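Local coordinates for protein dihydroorotate dehydrogenase (Schistosoma mansoni, PDB 6UY4) that probably oxidises (S)-dihydroorotate to orotate with a quinone as electron acceptor, using bound FMN, in the de novo pyrimidine pathway, at residues Y55-G60 and G96-G101; I199-P204 and P244-Q249; M268-T273 and D313-V318. All blocks are in the same frame, centred on the assembly; numbering follows the deposited sequence.

How the interactions relate
From the N terminus, the three contacts come in series, so none nests in or crosses another. Interaction 1 closes a span of 35 residues and ties the end of helix 46-58 to the loop and start of helix 99-105. Interaction 2 closes 39 residues, joining the end of strand 196-200 and its loop to the loop after the adjacent parallel strand 238-242. Helix 248-259 then leads into strand 267-270, which interaction 3 packs against helix 305-321, again across 39 residues. Interactions 2 and 3 have centres about 9 Å apart, touch through Pro244 and Ser271, and both reach FMN. Interaction 1 lies across the chain's centre, its centre about 29 Å from that of interaction 3.

Interaction 1: residues Y55-G60 and G96-G101; sequences YLASYG and GKAFMG
Ala57 and Ala98 meet methyl to methyl, each CB aimed at the opposite segment, with Ala57 CB 3.6 Å from Ala98 CB. The same Ala98 methyl lies 3.6 Å from the backbone N of Ser58, so it sits against the last turn of the helix rather than against one side chain. Ser58 contributes its CB, which rests 3.2 Å from the carbonyl O of Lys97, while its hydroxyl turns back to its own helix: with chi1 at 58°, OG hydrogen-bonds to Tyr55 O from 43° out of the carbonyl plane, with a weak second bond to Val54 O. Gly101 has no side chain, and its CA comes 3.9 Å from Ala57 O, which brings the two backbones close at this point. The 96-101 side is also held by Asp93, whose carboxylate oxygens accept hydrogen bonds from the backbone N atoms of Lys97 and Ala98; Ala98 is itself the N-cap residue of helix 99-105. Small residues (Ala57, Ala98, Gly101) let the C-terminal end of helix 46-58 approach the N-terminal start of helix 99-105, joining a helix that lines the inhibitor pocket of this class 2 enzyme to the FMN-binding barrel domain.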
loop_
_atom_site.group_PDB
_atom_site.type_symbol
_atom_site.label_atom_id
_atom_site.label_comp_id
_atom_site.label_asym_id
_atom_site.label_seq_id
_atom_site.Cartn_x
_atom_site.Cartn_y
_atom_site.Cartn_z
ATOM N N TYR A 55 -1.401 -11.182 -14.401
ATOM C CA TYR A 55 -0.983 -12.281 -15.264
ATOM C C TYR A 55 -0.024 -11.797 -16.345
ATOM O O TYR A 55 0.941 -12.490 -16.687
ATOM C CB TYR A 55 -2.212 -12.947 -15.886
ATOM C CG TYR A 55 -1.902 -14.105 -16.809
ATOM C CD1 TYR A 55 -1.737 -15.392 -16.311
ATOM C CD2 TYR A 55 -1.788 -13.915 -18.181
ATOM C CE1 TYR A 55 -1.459 -16.454 -17.152
ATOM C CE2 TYR A 55 -1.509 -14.971 -19.030
ATOM C CZ TYR A 55 -1.347 -16.238 -18.509
ATOM O OH TYR A 55 -1.070 -17.291 -19.351
ATOM N N LEU A 56 -0.270 -10.603 -16.890
ATOM C CA LEU A 56 0.599 -10.074 -17.935
ATOM C C LEU A 56 1.950 -9.656 -17.368
ATOM O O LEU A 56 3.000 -9.967 -17.944
ATOM C CB LEU A 56 -0.078 -8.896 -18.635
ATOM C CG LEU A 56 -1.347 -9.212 -19.426
ATOM C CD1 LEU A 56 -1.911 -7.953 -20.066
ATOM C CD2 LEU A 56 -1.067 -10.274 -20.477
ATOM N N ALA A 57 1.945 -8.946 -16.238
ATOM C CA ALA A 57 3.191 -8.475 -15.647
ATOM C C ALA A 57 4.052 -9.616 -15.117
ATOM O O ALA A 57 5.265 -9.440 -14.967
ATOM C CB ALA A 57 2.896 -7.478 -14.526
ATOM N N SER A 58 3.456 -10.778 -14.839
ATOM C CA SER A 58 4.237 -11.910 -14.351
ATOM C C SER A 58 5.090 -12.526 -15.453
ATOM O O SER A 58 6.138 -13.115 -15.165
ATOM C CB SER A 58 3.310 -12.964 -13.746
ATOM O OG SER A 58 2.355 -13.408 -14.693
ATOM N N TYR A 59 4.666 -12.403 -16.709
ATOM C CA TYR A 59 5.392 -12.965 -17.839
ATOM C C TYR A 59 6.252 -11.942 -18.568
ATOM O O TYR A 59 6.919 -12.298 -19.543
ATOM C CB TYR A 59 4.416 -13.612 -18.828
ATOM C CG TYR A 59 3.882 -14.950 -18.371
ATOM C CD1 TYR A 59 4.614 -16.113 -18.570
ATOM C CD2 TYR A 59 2.647 -15.051 -17.745
ATOM C CE1 TYR A 59 4.131 -17.341 -18.155
ATOM C CE2 TYR A 59 2.156 -16.274 -17.327
ATOM C CZ TYR A 59 2.903 -17.415 -17.534
ATOM O OH TYR A 59 2.419 -18.635 -17.121
ATOM N N GLY A 60 6.254 -10.687 -18.125
ATOM C CA GLY A 60 7.064 -9.654 -18.733
ATOM C C GLY A 60 6.342 -8.784 -19.740
ATOM O O GLY A 60 6.911 -7.777 -20.179
ATOM N N GLY A 96 3.041 -11.761 -4.755
ATOM C CA GLY A 96 4.412 -11.709 -5.235
ATOM C C GLY A 96 4.626 -12.406 -6.561
ATOM O O GLY A 96 5.680 -13.020 -6.772
ATOM N N LYS A 97 3.649 -12.325 -7.463
ATOM C CA LYS A 97 3.735 -12.995 -8.753
ATOM C C LYS A 97 4.305 -12.113 -9.855
ATOM O O LYS A 97 4.763 -12.643 -10.874
ATOM C CB LYS A 97 2.352 -13.494 -9.181
ATOM C CG LYS A 97 1.712 -14.476 -8.213
ATOM C CD LYS A 97 0.322 -14.871 -8.682
ATOM C CE LYS A 97 -0.309 -15.880 -7.740
ATOM N NZ LYS A 97 -1.691 -16.245 -8.158
ATOM N N ALA A 98 4.295 -10.785 -9.681
ATOM C CA ALA A 98 4.700 -9.896 -10.764
ATOM C C ALA A 98 5.529 -8.704 -10.290
ATOM O O ALA A 98 5.543 -7.670 -10.968
ATOM C CB ALA A 98 3.469 -9.386 -11.524
ATOM N N PHE A 99 6.231 -8.819 -9.161
ATOM C CA PHE A 99 6.999 -7.681 -8.662
ATOM C C PHE A 99 8.197 -7.373 -9.551
ATOM O O PHE A 99 8.638 -6.219 -9.610
ATOM C CB PHE A 99 7.456 -7.938 -7.224
ATOM C CG PHE A 99 8.371 -9.122 -7.078
ATOM C CD1 PHE A 99 9.747 -8.955 -7.069
ATOM C CD2 PHE A 99 7.856 -10.400 -6.943
ATOM C CE1 PHE A 99 10.590 -10.044 -6.935
ATOM C CE2 PHE A 99 8.693 -11.491 -6.809
ATOM C CZ PHE A 99 10.061 -11.312 -6.803
ATOM N N MET A 100 8.737 -8.380 -10.241
ATOM C CA MET A 100 9.879 -8.148 -11.120
ATOM C C MET A 100 9.492 -7.275 -12.309
ATOM O O MET A 100 10.176 -6.293 -12.623
ATOM C CB MET A 100 10.456 -9.484 -11.592
ATOM C CG MET A 100 11.216 -10.244 -10.519
ATOM S SD MET A 100 12.628 -9.315 -9.886
ATOM C CE MET A 100 13.555 -9.031 -11.392
ATOM N N GLY A 101 8.395 -7.620 -12.985
ATOM C CA GLY A 101 7.939 -6.808 -14.099
ATOM C C GLY A 101 7.512 -5.416 -13.683
ATOM O O GLY A 101 7.670 -4.459 -14.447
#

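Interaction 2: residues I199-P204 and P244-Q249; sequences INVSSP and PDENDQ. With FMN (flavin mononucleotide), chain G.
At the C-terminal ends of parallel strands 196-200 and 238-242, on the FMN side of the alpha/beta barrel, the loops that follow come together where Pro204 meets Glu246. The Glu246 carboxylate lies across the CD and CG atoms of the proline, the two side chains crossing obliquely: OE2 is 3.4 Å from Pro204 CD, and OE1 is 3.9 Å from Pro204 CG. A bend at chi2 of -79° brings the carboxylate back to the proline, although the CB of Glu246 does not itself point at the 199-204 segment. OE2 also comes near Ser202 O, at 3.8 Å, with no bond between these two acceptors. Asp245 adds its carbonyl O, 4.2 Å from Pro204 CG, while its carboxylate is engaged away from the proline, in a salt bridge with Lys310 and a hydrogen bond from the backbone N of Leu275.

At the strand end of the same loop, Asn200 ND2 donates to FMN O2 at 2.7 Å, and the N-H...O angle of 167° makes this bond nearly straight. The other end of that amide accepts a hydrogen bond from Asn169 ND2, a pair of bonds consistent with the modelled orientation of the amide.

Pro204 CD is bonded to the proline nitrogen and its hydrogens are slightly electropositive, so the nearby carboxylate oxygen is probably attracted to them weakly. The loop contact thus rests on van der Waals touch between ring methylenes and a carboxylate, perhaps with a weak electrostatic component, in contrast to the directed hydrogen bond that Asn200 makes to the flavin.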
loop_
_atom_site.group_PDB
_atom_site.type_symbol
_atom_site.label_atom_id
_atom_site.label_comp_id
_atom_site.label_asym_id
_atom_site.label_seq_id
_atom_site.Cartn_x
_atom_site.Cartn_y
_atom_site.Cartn_z
ATOM N N ILE A 199 3.097 -3.510 8.891
ATOM C CA ILE A 199 1.959 -4.029 9.639
ATOM C C ILE A 199 0.852 -2.987 9.596
ATOM O O ILE A 199 1.083 -1.816 9.921
ATOM C CB ILE A 199 2.335 -4.365 11.094
ATOM C CG1 ILE A 199 3.420 -5.442 11.121
ATOM C CG2 ILE A 199 1.108 -4.816 11.872
ATOM C CD1 ILE A 199 3.852 -5.832 12.507
ATOM N N ASN A 200 -0.345 -3.409 9.196
ATOM C CA ASN A 200 -1.478 -2.501 9.078
ATOM C C ASN A 200 -2.157 -2.329 10.431
ATOM O O ASN A 200 -2.571 -3.314 11.054
ATOM C CB ASN A 200 -2.475 -3.022 8.048
ATOM C CG ASN A 200 -2.001 -2.825 6.624
ATOM O OD1 ASN A 200 -0.828 -2.539 6.381
ATOM N ND2 ASN A 200 -2.914 -2.975 5.673
ATOM N N VAL A 201 -2.271 -1.080 10.886
ATOM C CA VAL A 201 -3.096 -0.782 12.049
ATOM C C VAL A 201 -4.560 -0.959 11.675
ATOM O O VAL A 201 -5.002 -0.528 10.600
ATOM C CB VAL A 201 -2.821 0.644 12.559
ATOM C CG1 VAL A 201 -3.784 1.007 13.681
ATOM C CG2 VAL A 201 -1.390 0.771 13.032
ATOM N N SER A 202 -5.319 -1.611 12.553
ATOM C CA SER A 202 -6.729 -1.867 12.285
ATOM C C SER A 202 -7.493 -0.555 12.165
ATOM O O SER A 202 -7.449 0.287 13.069
ATOM C CB SER A 202 -7.325 -2.728 13.395
ATOM O OG SER A 202 -7.598 -1.955 14.550
ATOM N N SER A 203 -8.184 -0.381 11.042
ATOM C CA SER A 203 -8.946 0.832 10.820
ATOM C C SER A 203 -10.169 0.854 11.729
ATOM O O SER A 203 -10.743 -0.195 12.032
ATOM C CB SER A 203 -9.384 0.931 9.361
ATOM O OG SER A 203 -10.289 2.005 9.170
ATOM N N PRO A 204 -10.587 2.032 12.187
ATOM C CA PRO A 204 -11.813 2.097 12.994
ATOM C C PRO A 204 -13.067 1.961 12.138
ATOM O O PRO A 204 -14.000 2.762 12.263
ATOM C CB PRO A 204 -11.720 3.475 13.662
ATOM C CG PRO A 204 -10.916 4.283 12.708
ATOM C CD PRO A 204 -9.904 3.338 12.117
ATOM N N PRO A 244 -6.390 6.946 7.511
ATOM C CA PRO A 244 -6.565 8.401 7.607
ATOM C C PRO A 244 -7.791 8.829 8.398
ATOM O O PRO A 244 -8.016 10.036 8.548
ATOM C CB PRO A 244 -6.691 8.820 6.137
ATOM C CG PRO A 244 -7.331 7.643 5.487
ATOM C CD PRO A 244 -6.784 6.427 6.189
ATOM N N ASP A 245 -8.581 7.887 8.906
ATOM C CA ASP A 245 -9.819 8.195 9.606
ATOM C C ASP A 245 -9.652 8.252 11.118
ATOM O O ASP A 245 -10.645 8.432 11.830
ATOM C CB ASP A 245 -10.893 7.166 9.241
ATOM C CG ASP A 245 -11.140 7.093 7.749
ATOM O OD1 ASP A 245 -11.000 8.135 7.075
ATOM O OD2 ASP A 245 -11.468 5.996 7.249
ATOM N N GLU A 246 -8.431 8.099 11.624
ATOM C CA GLU A 246 -8.200 8.200 13.057
ATOM C C GLU A 246 -8.388 9.640 13.519
ATOM O O GLU A 246 -7.957 10.584 12.850
ATOM C CB GLU A 246 -6.790 7.721 13.403
ATOM C CG GLU A 246 -6.420 6.361 12.827
ATOM C CD GLU A 246 -6.997 5.202 13.621
ATOM O OE1 GLU A 246 -7.675 5.448 14.640
ATOM O OE2 GLU A 246 -6.767 4.040 13.225
ATOM N N ASN A 247 -9.038 9.809 14.667
ATOM C CA ASN A 247 -9.193 11.141 15.231
ATOM C C ASN A 247 -7.852 11.627 15.781
ATOM O O ASN A 247 -6.845 10.912 15.765
ATOM C CB ASN A 247 -10.285 11.150 16.301
ATOM C CG ASN A 247 -10.060 10.114 17.388
ATOM O OD1 ASN A 247 -8.941 9.919 17.864
ATOM N ND2 ASN A 247 -11.134 9.445 17.792
ATOM N N ASP A 248 -7.841 12.865 16.277
ATOM C CA ASP A 248 -6.588 13.472 16.717
ATOM C C ASP A 248 -5.967 12.703 17.875
ATOM O O ASP A 248 -4.756 12.453 17.884
ATOM C CB ASP A 248 -6.820 14.932 17.108
ATOM C CG ASP A 248 -7.222 15.794 15.929
ATOM O OD1 ASP A 248 -6.731 15.539 14.809
ATOM O OD2 ASP A 248 -8.029 16.727 16.122
ATOM N N GLN A 249 -6.780 12.306 18.856
ATOM C CA GLN A 249 -6.236 11.670 20.051
ATOM C C GLN A 249 -5.659 10.295 19.736
ATOM O O GLN A 249 -4.542 9.971 20.155
ATOM C CB GLN A 249 -7.312 11.571 21.131
ATOM C CG GLN A 249 -6.776 11.113 22.475
ATOM C CD GLN A 249 -5.631 11.982 22.965
ATOM O OE1 GLN A 249 -4.555 11.483 23.295
ATOM N NE2 GLN A 249 -5.860 13.289 23.016
HETATM N N1 FMN G . -3.334 -1.818 1.471
HETATM C C2 FMN G . -2.708 -2.743 2.283
HETATM O O2 FMN G . -1.983 -2.363 3.201
HETATM N N3 FMN G . -2.890 -4.093 2.067
HETATM C C4 FMN G . -3.701 -4.527 1.039
HETATM O O4 FMN G . -3.864 -5.731 0.848
HETATM C C4A FMN G . -4.335 -3.600 0.220
HETATM N N5 FMN G . -5.148 -4.028 -0.809
HETATM C C5A FMN G . -5.773 -3.108 -1.624
HETATM C C6 FMN G . -6.590 -3.547 -2.661
HETATM C C7 FMN G . -7.226 -2.627 -3.484
HETATM C C7M FMN G . -8.107 -3.106 -4.601
HETATM C C8 FMN G . -7.044 -1.263 -3.272
HETATM C C8M FMN G . -7.729 -0.267 -4.160
HETATM C C9 FMN G . -6.227 -0.826 -2.234
HETATM C C9A FMN G . -5.588 -1.745 -1.407
HETATM N N10 FMN G . -4.771 -1.318 -0.374
HETATM C C10 FMN G . -4.149 -2.243 0.439
HETATM C "C1'" FMN G . -4.559 0.143 -0.115
HETATM C "C2'" FMN G . -3.396 0.671 -0.947
HETATM O "O2'" FMN G . -2.244 -0.104 -0.706
HETATM C "C3'" FMN G . -3.093 2.122 -0.597
HETATM O "O3'" FMN G . -2.932 2.247 0.798
HETATM C "C4'" FMN G . -4.190 3.073 -1.065
HETATM O "O4'" FMN G . -4.918 2.511 -2.135
HETATM C "C5'" FMN G . -3.545 4.370 -1.522
HETATM O "O5'" FMN G . -4.472 5.179 -2.200
HETATM P P FMN G . -4.232 5.482 -3.760
HETATM O O1P FMN G . -5.315 6.422 -4.227
HETATM O O2P FMN G . -2.866 6.090 -3.974
HETATM O O3P FMN G . -4.341 4.187 -4.523
#

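Interaction 3: residues M268-T273 and D313-V318; sequences MIISNT and DCLRKV. With FMN (flavin mononucleotide), chain G.
Ile270 drives its side chain into the helix through both branches. CG2 lies 3.5 Å from Leu315 N and 3.7 Å from Cys314 SG, and so sits over the backbone turn between these two residues. The other branch carries CD1 towards the next turn: chi2 of 95° brings it to 3.9 Å from Leu315 CD1 and 4.1 Å from Val318 CG1. The isoleucine and the valine reach tip to tip, whereas the leucine lies aslant to the isoleucine. Further back along the strand, Met268 brings SD to 3.9 Å from Val318 CG1, and the bend at chi3 (57°) keeps CE beside the same methyl, the methionine and valine side chains lying aslant to each other.

Strand 268-270 and helix 313-318 run nearly antiparallel, at 150°, with their axes 8.9 Å apart. They belong to a beta-alpha-beta crossover of the barrel, in which strand 267-270 is followed, after an excursion that includes strands 274-275 and 301-304, by helix 305-321 and then by the adjacent parallel strand 328-331. Leu315 also touches Leu328 of that strand, and Val318 packs on Leu251 and Val255 of helix 248-259.

Beyond the strand the chain turns to the cofactor through a cis peptide bond before Ser271. Ser271 O receives a weak hydrogen bond from FMN O3' at 3.3 Å. Asn272 brings OD1 to 3.4 Å from FMN C1', and the same OD1 accepts a weak bond from Thr273 N.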
loop_
_atom_site.group_PDB
_atom_site.type_symbol
_atom_site.label_atom_id
_atom_site.label_comp_id
_atom_site.label_asym_id
_atom_site.label_seq_id
_atom_site.Cartn_x
_atom_site.Cartn_y
_atom_site.Cartn_z
ATOM N N MET A 268 6.654 4.824 9.263
ATOM C CA MET A 268 5.207 4.740 9.159
ATOM C C MET A 268 4.773 5.010 7.726
ATOM O O MET A 268 5.467 5.677 6.954
ATOM C CB MET A 268 4.512 5.723 10.109
ATOM C CG MET A 268 4.724 5.417 11.580
ATOM S SD MET A 268 3.821 6.546 12.655
ATOM C CE MET A 268 2.148 6.292 12.069
ATOM N N ILE A 269 3.601 4.483 7.383
ATOM C CA ILE A 269 3.006 4.637 6.061
ATOM C C ILE A 269 1.649 5.302 6.237
ATOM O O ILE A 269 0.779 4.773 6.941
ATOM C CB ILE A 269 2.870 3.290 5.335
ATOM C CG1 ILE A 269 4.252 2.694 5.056
ATOM C CG2 ILE A 269 2.090 3.457 4.045
ATOM C CD1 ILE A 269 4.210 1.366 4.333
ATOM N N ILE A 270 1.470 6.461 5.607
ATOM C CA ILE A 270 0.245 7.247 5.713
ATOM C C ILE A 270 -0.223 7.562 4.298
ATOM O O ILE A 270 0.444 8.313 3.576
ATOM C CB ILE A 270 0.449 8.541 6.517
ATOM C CG1 ILE A 270 1.012 8.240 7.910
ATOM C CG2 ILE A 270 -0.855 9.311 6.630
ATOM C CD1 ILE A 270 2.523 8.338 8.002
ATOM N N SER A 271 -1.365 7.001 3.896
ATOM C CA SER A 271 -2.179 6.123 4.732
ATOM C C SER A 271 -2.854 5.052 3.881
ATOM O O SER A 271 -2.470 4.825 2.733
ATOM C CB SER A 271 -3.242 6.923 5.489
ATOM O OG SER A 271 -4.107 7.593 4.588
ATOM N N ASN A 272 -3.871 4.403 4.449
ATOM C CA ASN A 272 -4.653 3.414 3.717
ATOM C C ASN A 272 -5.876 4.083 3.097
ATOM O O ASN A 272 -5.808 5.245 2.686
ATOM C CB ASN A 272 -5.062 2.263 4.641
ATOM C CG ASN A 272 -5.290 0.961 3.890
ATOM O OD1 ASN A 272 -5.960 0.932 2.858
ATOM N ND2 ASN A 272 -4.724 -0.124 4.405
ATOM N N THR A 273 -6.997 3.371 3.032
ATOM C CA THR A 273 -8.209 3.875 2.405
ATOM C C THR A 273 -9.170 4.445 3.444
ATOM O O THR A 273 -9.068 4.170 4.643
ATOM C CB THR A 273 -8.906 2.770 1.603
ATOM O OG1 THR A 273 -9.192 1.660 2.463
ATOM C CG2 THR A 273 -8.021 2.304 0.459
ATOM N N ASP A 313 -3.184 15.523 4.612
ATOM C CA ASP A 313 -3.328 16.215 5.890
ATOM C C ASP A 313 -2.963 15.302 7.051
ATOM O O ASP A 313 -2.270 15.722 7.987
ATOM C CB ASP A 313 -4.755 16.737 6.052
ATOM C CG ASP A 313 -5.060 17.900 5.127
ATOM O OD1 ASP A 313 -4.119 18.636 4.760
ATOM O OD2 ASP A 313 -6.246 18.083 4.776
ATOM N N CYS A 314 -3.419 14.047 7.008
ATOM C CA CYS A 314 -3.052 13.087 8.043
ATOM C C CYS A 314 -1.544 12.892 8.096
ATOM O O CYS A 314 -0.956 12.822 9.182
ATOM C CB CYS A 314 -3.759 11.756 7.798
ATOM S SG CYS A 314 -3.385 10.472 9.013
ATOM N N LEU A 315 -0.900 12.811 6.929
ATOM C CA LEU A 315 0.554 12.711 6.879
ATOM C C LEU A 315 1.207 13.938 7.504
ATOM O O LEU A 315 2.150 13.820 8.294
ATOM C CB LEU A 315 1.017 12.540 5.432
ATOM C CG LEU A 315 2.524 12.631 5.189
ATOM C CD1 LEU A 315 3.239 11.447 5.815
ATOM C CD2 LEU A 315 2.831 12.728 3.702
ATOM N N ARG A 316 0.712 15.129 7.158
ATOM C CA ARG A 316 1.267 16.355 7.718
ATOM C C ARG A 316 1.109 16.399 9.233
ATOM O O ARG A 316 1.948 16.988 9.926
ATOM C CB ARG A 316 0.603 17.571 7.066
ATOM C CG ARG A 316 1.261 18.901 7.404
ATOM C CD ARG A 316 0.650 20.054 6.616
ATOM N NE ARG A 316 0.866 19.924 5.176
ATOM C CZ ARG A 316 -0.089 19.623 4.300
ATOM N NH1 ARG A 316 -1.333 19.426 4.714
ATOM N NH2 ARG A 316 0.200 19.525 3.009
ATOM N N LYS A 317 0.056 15.776 9.765
ATOM C CA LYS A 317 -0.107 15.703 11.214
ATOM C C LYS A 317 0.917 14.760 11.834
ATOM O O LYS A 317 1.600 15.118 12.800
ATOM C CB LYS A 317 -1.526 15.257 11.568
ATOM C CG LYS A 317 -2.601 16.308 11.339
ATOM C CD LYS A 317 -3.960 15.807 11.814
ATOM C CE LYS A 317 -5.034 16.871 11.658
ATOM N N VAL A 318 1.032 13.546 11.289
ATOM C CA VAL A 318 1.941 12.551 11.854
ATOM C C VAL A 318 3.380 13.046 11.801
ATOM O O VAL A 318 4.152 12.857 12.749
ATOM C CB VAL A 318 1.775 11.204 11.124
ATOM C CG1 VAL A 318 2.810 10.199 11.607
ATOM C CG2 VAL A 318 0.368 10.663 11.328
HETATM N N1 FMN G . -3.334 -1.818 1.471
HETATM C C2 FMN G . -2.708 -2.743 2.283
HETATM O O2 FMN G . -1.983 -2.363 3.201
HETATM N N3 FMN G . -2.890 -4.093 2.067
HETATM C C4 FMN G . -3.701 -4.527 1.039
HETATM O O4 FMN G . -3.864 -5.731 0.848
HETATM C C4A FMN G . -4.335 -3.600 0.220
HETATM N N5 FMN G . -5.148 -4.028 -0.809
HETATM C C5A FMN G . -5.773 -3.108 -1.624
HETATM C C6 FMN G . -6.590 -3.547 -2.661
HETATM C C7 FMN G . -7.226 -2.627 -3.484
HETATM C C7M FMN G . -8.107 -3.106 -4.601
HETATM C C8 FMN G . -7.044 -1.263 -3.272
HETATM C C8M FMN G . -7.729 -0.267 -4.160
HETATM C C9 FMN G . -6.227 -0.826 -2.234
HETATM C C9A FMN G . -5.588 -1.745 -1.407
HETATM N N10 FMN G . -4.771 -1.318 -0.374
HETATM C C10 FMN G . -4.149 -2.243 0.439
HETATM C "C1'" FMN G . -4.559 0.143 -0.115
HETATM C "C2'" FMN G . -3.396 0.671 -0.947
HETATM O "O2'" FMN G . -2.244 -0.104 -0.706
HETATM C "C3'" FMN G . -3.093 2.122 -0.597
HETATM O "O3'" FMN G . -2.932 2.247 0.798
HETATM C "C4'" FMN G . -4.190 3.073 -1.065
HETATM O "O4'" FMN G . -4.918 2.511 -2.135
HETATM C "C5'" FMN G . -3.545 4.370 -1.522
HETATM O "O5'" FMN G . -4.472 5.179 -2.200
HETATM P P FMN G . -4.232 5.482 -3.760
HETATM O O1P FMN G . -5.315 6.422 -4.227
HETATM O O2P FMN G . -2.866 6.090 -3.974
HETATM O O3P FMN G . -4.341 4.187 -4.523
#